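BAG family molecular chaperone regulator 2 (Arabidopsis thaliana, PDB 4HWD) probably acts as a co-chaperone in programmed cell death and stress responses, its BAG domain, the piece described here, binding the ATPase domain of HSP70/HSC70 chaperones. Local coordinates at residues L48-D56 with Q71-L82. Residues are numbered along the deposited sequence; the frame is centred on the assembly and turned at random.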
ATOM      1  N   LEU A  48       2.599   2.968   3.209  1.00 11.38           N
ATOM      2  CA  LEU A  48       1.627   1.894   2.995  1.00  9.78           C
ATOM      3  C   LEU A  48       0.759   1.743   4.241  1.00 10.79           C
ATOM      4  O   LEU A  48      -0.471   1.678   4.149  1.00  9.14           O
ATOM      5  CB  LEU A  48       2.333   0.562   2.700  1.00  8.94           C
ATOM      6  CG  LEU A  48       3.147   0.429   1.407  1.00  9.43           C
ATOM      7  CD1 LEU A  48       4.052  -0.799   1.474  1.00  7.90           C
ATOM      8  CD2 LEU A  48       2.200   0.337   0.225  1.00 11.13           C
ATOM      9  N   MET A  49       1.401   1.689   5.404  1.00 10.60           N
ATOM     10  CA  MET A  49       0.683   1.539   6.666  1.00 10.50           C
ATOM     11  C   MET A  49      -0.200   2.752   6.926  1.00  8.70           C
ATOM     12  O   MET A  49      -1.311   2.627   7.442  1.00  9.55           O
ATOM     13  CB  MET A  49       1.670   1.349   7.829  1.00 14.58           C
ATOM     14  CG  MET A  49       2.461   0.039   7.792  1.00 14.18           C
ATOM     15  SD  MET A  49       1.403  -1.435   7.881  1.00 19.61           S
ATOM     16  CE  MET A  49       0.833  -1.380   9.615  1.00 28.20           C
ATOM     17  N   ASN A  50       0.291   3.930   6.566  1.00 14.51           N
ATOM     18  CA  ASN A  50      -0.497   5.144   6.757  1.00 12.95           C
ATOM     19  C   ASN A  50      -1.806   5.069   5.970  1.00 15.78           C
ATOM     20  O   ASN A  50      -2.843   5.527   6.441  1.00 15.37           O
ATOM     21  CB  ASN A  50       0.277   6.371   6.301  1.00 15.17           C
ATOM     22  CG  ASN A  50      -0.495   7.649   6.544  1.00 21.11           C
ATOM     23  OD1 ASN A  50      -0.119   8.467   7.381  1.00 20.51           O
ATOM     24  ND2 ASN A  50      -1.591   7.820   5.818  1.00 16.07           N
ATOM     25  N   GLN A  51      -1.752   4.503   4.764  1.00  5.73           N
ATOM     26  CA  GLN A  51      -2.948   4.364   3.937  1.00  7.62           C
ATOM     27  C   GLN A  51      -3.868   3.334   4.567  1.00  5.61           C
ATOM     28  O   GLN A  51      -5.086   3.434   4.476  1.00  6.20           O
ATOM     29  CB  GLN A  51      -2.578   3.914   2.519  1.00  5.79           C
ATOM     30  CG  GLN A  51      -1.934   4.976   1.652  1.00  8.02           C
ATOM     31  CD  GLN A  51      -2.761   6.258   1.589  1.00  6.99           C
ATOM     32  OE1 GLN A  51      -3.991   6.214   1.529  1.00  5.36           O
ATOM     33  NE2 GLN A  51      -2.083   7.408   1.590  1.00  5.56           N
ATOM     34  N   LEU A  52      -3.271   2.332   5.203  1.00 15.19           N
ATOM     35  CA  LEU A  52      -4.029   1.265   5.837  1.00 19.54           C
ATOM     36  C   LEU A  52      -4.831   1.743   7.060  1.00 19.23           C
ATOM     37  O   LEU A  52      -5.945   1.272   7.295  1.00 23.16           O
ATOM     38  CB  LEU A  52      -3.078   0.120   6.221  1.00 16.99           C
ATOM     39  CG  LEU A  52      -3.724  -1.251   6.441  1.00 24.01           C
ATOM     40  CD1 LEU A  52      -4.580  -1.610   5.241  1.00 20.47           C
ATOM     41  CD2 LEU A  52      -2.647  -2.298   6.667  1.00 31.94           C
ATOM     42  N   VAL A  53      -4.272   2.662   7.842  1.00 23.53           N
ATOM     43  CA  VAL A  53      -5.000   3.190   8.998  1.00 30.64           C
ATOM     44  C   VAL A  53      -6.107   4.105   8.468  1.00 31.27           C
ATOM     45  O   VAL A  53      -7.245   4.050   8.936  1.00 35.25           O
ATOM     46  CB  VAL A  53      -4.088   4.009   9.962  1.00 30.03           C
ATOM     47  CG1 VAL A  53      -2.928   3.143  10.449  1.00 27.78           C
ATOM     48  CG2 VAL A  53      -3.574   5.267   9.281  1.00 23.48           C
ATOM     49  N   LYS A  54      -5.764   4.942   7.486  1.00 25.96           N
ATOM     50  CA  LYS A  54      -6.729   5.853   6.873  1.00 24.66           C
ATOM     51  C   LYS A  54      -7.907   5.052   6.355  1.00 26.64           C
ATOM     52  O   LYS A  54      -9.063   5.437   6.535  1.00 32.87           O
ATOM     53  CB  LYS A  54      -6.097   6.623   5.712  1.00 18.63           C
ATOM     54  CG  LYS A  54      -5.071   7.645   6.121  1.00 19.50           C
ATOM     55  CD  LYS A  54      -4.757   8.562   4.961  1.00 20.91           C
ATOM     56  CE  LYS A  54      -3.853   9.707   5.392  1.00 15.83           C
ATOM     57  NZ  LYS A  54      -3.640  10.654   4.275  1.00 29.46           N
ATOM     58  N   LEU A  55      -7.612   3.929   5.714  1.00 23.65           N
ATOM     59  CA  LEU A  55      -8.657   3.073   5.187  1.00 20.05           C
ATOM     60  C   LEU A  55      -9.553   2.636   6.338  1.00 28.50           C
ATOM     61  O   LEU A  55     -10.710   3.035   6.413  1.00 36.98           O
ATOM     62  CB  LEU A  55      -8.049   1.849   4.510  1.00 22.55           C
ATOM     63  CG  LEU A  55      -9.045   0.980   3.748  1.00 28.76           C
ATOM     64  CD1 LEU A  55      -9.505   1.723   2.509  1.00 31.89           C
ATOM     65  CD2 LEU A  55      -8.401  -0.333   3.357  1.00 30.18           C
ATOM     66  N   ASP A  56      -9.006   1.827   7.242  1.00 52.52           N
ATOM     67  CA  ASP A  56      -9.750   1.320   8.395  1.00 55.13           C
ATOM     68  C   ASP A  56     -10.623   2.355   9.104  1.00 49.92           C
ATOM     69  O   ASP A  56     -11.720   2.035   9.561  1.00 57.76           O
ATOM     70  CB  ASP A  56      -8.784   0.688   9.399  1.00 58.20           C
ATOM     71  CG  ASP A  56      -8.209  -0.625   8.905  1.00 59.51           C
ATOM     72  OD1 ASP A  56      -7.330  -1.187   9.591  1.00 55.47           O
ATOM     73  OD2 ASP A  56      -8.637  -1.097   7.830  1.00 56.92           O
ATOM     74  N   GLN A  71      -9.041  -3.689  -0.980  1.00 28.93           N
ATOM     75  CA  GLN A  71      -8.023  -2.653  -0.927  1.00 29.90           C
ATOM     76  C   GLN A  71      -7.030  -2.838   0.229  1.00 30.95           C
ATOM     77  O   GLN A  71      -5.821  -2.699   0.042  1.00 22.69           O
ATOM     78  CB  GLN A  71      -8.689  -1.283  -0.835  1.00 25.42           C
ATOM     79  CG  GLN A  71      -7.774  -0.147  -1.249  1.00 29.15           C
ATOM     80  CD  GLN A  71      -7.369  -0.238  -2.713  1.00 22.74           C
ATOM     81  OE1 GLN A  71      -6.257   0.123  -3.079  1.00 24.94           O
ATOM     82  NE2 GLN A  71      -8.281  -0.711  -3.557  1.00 24.92           N
ATOM     83  N   GLU A  72      -7.518  -3.138   1.427  1.00 37.94           N
ATOM     84  CA  GLU A  72      -6.589  -3.338   2.531  1.00 42.41           C
ATOM     85  C   GLU A  72      -5.948  -4.713   2.376  1.00 32.25           C
ATOM     86  O   GLU A  72      -4.864  -4.966   2.893  1.00 31.81           O
ATOM     87  CB  GLU A  72      -7.288  -3.205   3.885  1.00 47.43           C
ATOM     88  CG  GLU A  72      -8.293  -4.271   4.229  1.00 48.02           C
ATOM     89  CD  GLU A  72      -8.774  -4.109   5.651  1.00 53.50           C
ATOM     90  OE1 GLU A  72      -9.391  -3.060   5.947  1.00 47.29           O
ATOM     91  OE2 GLU A  72      -8.518  -5.020   6.471  1.00 56.59           O
ATOM     92  N   GLU A  73      -6.631  -5.584   1.639  1.00 22.97           N
ATOM     93  CA  GLU A  73      -6.145  -6.925   1.342  1.00 21.05           C
ATOM     94  C   GLU A  73      -4.967  -6.791   0.365  1.00 31.20           C
ATOM     95  O   GLU A  73      -3.988  -7.552   0.424  1.00 22.45           O
ATOM     96  CB  GLU A  73      -7.271  -7.744   0.712  1.00 26.36           C
ATOM     97  CG  GLU A  73      -6.820  -8.993  -0.022  1.00 34.30           C
ATOM     98  CD  GLU A  73      -7.973  -9.942  -0.310  1.00 47.06           C
ATOM     99  OE1 GLU A  73      -7.778 -10.905  -1.089  1.00 56.08           O
ATOM    100  OE2 GLU A  73      -9.071  -9.734   0.254  1.00 39.20           O
ATOM    101  N   ARG A  74      -5.078  -5.812  -0.530  1.00 37.24           N
ATOM    102  CA  ARG A  74      -4.043  -5.523  -1.517  1.00 28.97           C
ATOM    103  C   ARG A  74      -2.859  -4.895  -0.801  1.00 24.32           C
ATOM    104  O   ARG A  74      -1.706  -5.176  -1.122  1.00 21.30           O
ATOM    105  CB  ARG A  74      -4.581  -4.559  -2.576  1.00 29.67           C
ATOM    106  CG  ARG A  74      -3.515  -3.730  -3.267  1.00 25.94           C
ATOM    107  CD  ARG A  74      -4.044  -3.186  -4.582  1.00 27.20           C
ATOM    108  NE  ARG A  74      -4.236  -4.257  -5.558  1.00 32.04           N
ATOM    109  CZ  ARG A  74      -5.150  -4.233  -6.524  1.00 36.73           C
ATOM    110  NH1 ARG A  74      -5.968  -3.191  -6.647  1.00 41.57           N
ATOM    111  NH2 ARG A  74      -5.245  -5.245  -7.375  1.00 35.09           N
ATOM    112  N   LEU A  75      -3.167  -4.047   0.176  1.00 18.92           N
ATOM    113  CA  LEU A  75      -2.158  -3.368   0.979  1.00 17.50           C
ATOM    114  C   LEU A  75      -1.401  -4.367   1.841  1.00 19.49           C
ATOM    115  O   LEU A  75      -0.208  -4.200   2.093  1.00 16.60           O
ATOM    116  CB  LEU A  75      -2.811  -2.317   1.878  1.00 18.60           C
ATOM    117  CG  LEU A  75      -2.964  -0.933   1.269  1.00 19.92           C
ATOM    118  CD1 LEU A  75      -3.896  -0.090   2.124  1.00 18.03           C
ATOM    119  CD2 LEU A  75      -1.590  -0.288   1.138  1.00 19.69           C
ATOM    120  N   HIS A  76      -2.098  -5.394   2.307  1.00 11.07           N
ATOM    121  CA  HIS A  76      -1.466  -6.413   3.125  1.00 17.33           C
ATOM    122  C   HIS A  76      -0.438  -7.120   2.264  1.00 19.58           C
ATOM    123  O   HIS A  76       0.668  -7.420   2.716  1.00 16.70           O
ATOM    124  CB  HIS A  76      -2.500  -7.424   3.626  1.00 20.76           C
ATOM    125  CG  HIS A  76      -3.376  -6.903   4.725  1.00 21.60           C
ATOM    126  ND1 HIS A  76      -4.401  -7.644   5.274  1.00 24.19           N
ATOM    127  CD2 HIS A  76      -3.373  -5.717   5.380  1.00 17.97           C
ATOM    128  CE1 HIS A  76      -4.992  -6.938   6.221  1.00 22.91           C
ATOM    129  NE2 HIS A  76      -4.389  -5.765   6.306  1.00 24.38           N
ATOM    130  N   LYS A  77      -0.814  -7.377   1.016  1.00 35.20           N
ATOM    131  CA  LYS A  77       0.057  -8.045   0.068  1.00 35.54           C
ATOM    132  C   LYS A  77       1.313  -7.221  -0.211  1.00 35.09           C
ATOM    133  O   LYS A  77       2.397  -7.776  -0.390  1.00 37.44           O
ATOM    134  CB  LYS A  77      -0.707  -8.298  -1.237  1.00 38.64           C
ATOM    135  CG  LYS A  77       0.122  -8.928  -2.345  1.00 38.31           C
ATOM    136  CD  LYS A  77      -0.700  -9.124  -3.615  1.00 38.10           C
ATOM    137  CE  LYS A  77       0.147  -9.712  -4.739  1.00 37.91           C
ATOM    138  NZ  LYS A  77      -0.654 -10.019  -5.963  1.00 37.89           N
ATOM    139  N   TYR A  78       1.167  -5.898  -0.244  1.00 15.55           N
ATOM    140  CA  TYR A  78       2.298  -5.010  -0.511  1.00 14.51           C
ATOM    141  C   TYR A  78       3.252  -4.894   0.671  1.00 13.75           C
ATOM    142  O   TYR A  78       4.477  -4.863   0.501  1.00 11.07           O
ATOM    143  CB  TYR A  78       1.807  -3.614  -0.894  1.00 13.93           C
ATOM    144  CG  TYR A  78       1.074  -3.546  -2.210  1.00 15.55           C
ATOM    145  CD1 TYR A  78       1.250  -4.527  -3.187  1.00 15.86           C
ATOM    146  CD2 TYR A  78       0.235  -2.471  -2.498  1.00 20.16           C
ATOM    147  CE1 TYR A  78       0.606  -4.437  -4.425  1.00 15.38           C
ATOM    148  CE2 TYR A  78      -0.412  -2.366  -3.733  1.00 19.67           C
ATOM    149  CZ  TYR A  78      -0.226  -3.348  -4.692  1.00 21.26           C
ATOM    150  OH  TYR A  78      -0.865  -3.228  -5.913  1.00 16.90           O
ATOM    151  N   VAL A  79       2.683  -4.817   1.868  1.00  6.81           N
ATOM    152  CA  VAL A  79       3.472  -4.715   3.088  1.00  6.81           C
ATOM    153  C   VAL A  79       4.302  -5.978   3.265  1.00  8.80           C
ATOM    154  O   VAL A  79       5.481  -5.917   3.621  1.00  7.73           O
ATOM    155  CB  VAL A  79       2.559  -4.536   4.314  1.00 10.57           C
ATOM    156  CG1 VAL A  79       3.357  -4.765   5.598  1.00 12.99           C
ATOM    157  CG2 VAL A  79       1.946  -3.142   4.296  1.00  7.48           C
ATOM    158  N   GLU A  80       3.683  -7.124   3.009  1.00 13.00           N
ATOM    159  CA  GLU A  80       4.365  -8.405   3.139  1.00 14.66           C
ATOM    160  C   GLU A  80       5.447  -8.569   2.062  1.00 13.87           C
ATOM    161  O   GLU A  80       6.500  -9.151   2.329  1.00 11.86           O
ATOM    162  CB  GLU A  80       3.340  -9.544   3.074  1.00 16.82           C
ATOM    163  CG  GLU A  80       2.241  -9.386   4.132  1.00 20.04           C
ATOM    164  CD  GLU A  80       1.104 -10.391   4.005  1.00 27.46           C
ATOM    165  OE1 GLU A  80       0.690 -10.710   2.868  1.00 30.95           O
ATOM    166  OE2 GLU A  80       0.607 -10.850   5.054  1.00 27.12           O
ATOM    167  N   ALA A  81       5.202  -8.053   0.857  1.00  8.70           N
ATOM    168  CA  ALA A  81       6.204  -8.139  -0.205  1.00 10.36           C
ATOM    169  C   ALA A  81       7.386  -7.259   0.188  1.00  7.70           C
ATOM    170  O   ALA A  81       8.547  -7.644   0.025  1.00  9.91           O
ATOM    171  CB  ALA A  81       5.618  -7.664  -1.551  1.00  6.08           C
ATOM    172  N   LEU A  82       7.082  -6.077   0.714  1.00  5.39           N
ATOM    173  CA  LEU A  82       8.107  -5.136   1.135  1.00  4.44           C
ATOM    174  C   LEU A  82       8.927  -5.728   2.282  1.00  5.66           C
ATOM    175  O   LEU A  82      10.127  -5.460   2.391  1.00  5.17           O
ATOM    176  CB  LEU A  82       7.459  -3.803   1.547  1.00  4.24           C
ATOM    177  CG  LEU A  82       8.371  -2.611   1.883  1.00  5.67           C
ATOM    178  CD1 LEU A  82       9.488  -2.467   0.850  1.00  6.03           C
ATOM    179  CD2 LEU A  82       7.526  -1.344   1.924  1.00  5.13           C
TER
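Leu48 enters helix 71-82 as a knob in a hole formed by Leu75, Tyr78, Val79 and Leu82. Its two branches divide the work: CD1 lies 3.5 Å from Leu82 CD2, whereas CD2 rests 3.9 Å from Leu75 CD2 and also meets the CB of Tyr78. On the outer flank the bent chain of Met49 brings its SD 4.0 Å from Val79 CG2, a methyl that also touches Leu48 CB. Gln51 lays its CB and backbone against Leu75 CD1, while the end of its side chain turns back to helix 2-31. One turn after Leu48, Leu52 has CG anti to the backbone N (chi1 -159°), which swings its methyls across the gap. CD1 packs 3.5 Å from Leu75 CD1, the two side chains lying antiparallel alongside one another, while CD2 reaches the edge of the His76 ring in its plane, 3.7 Å from His76 CD2. Asp56 OD2 and Glu72 OE1 come within 2.8 Å, acceptors that would probably repel unless one carboxylate is protonated; no hydrogen bond joins the segments, and the remaining contact is largely apolar. The axes of segments 48-56 and 71-82 approach to 10.1 Å at 158°; their parent helices, 38-57 and 63-89, run antiparallel here, and helix 2-31 completes the three-helix bundle of the BAG domain.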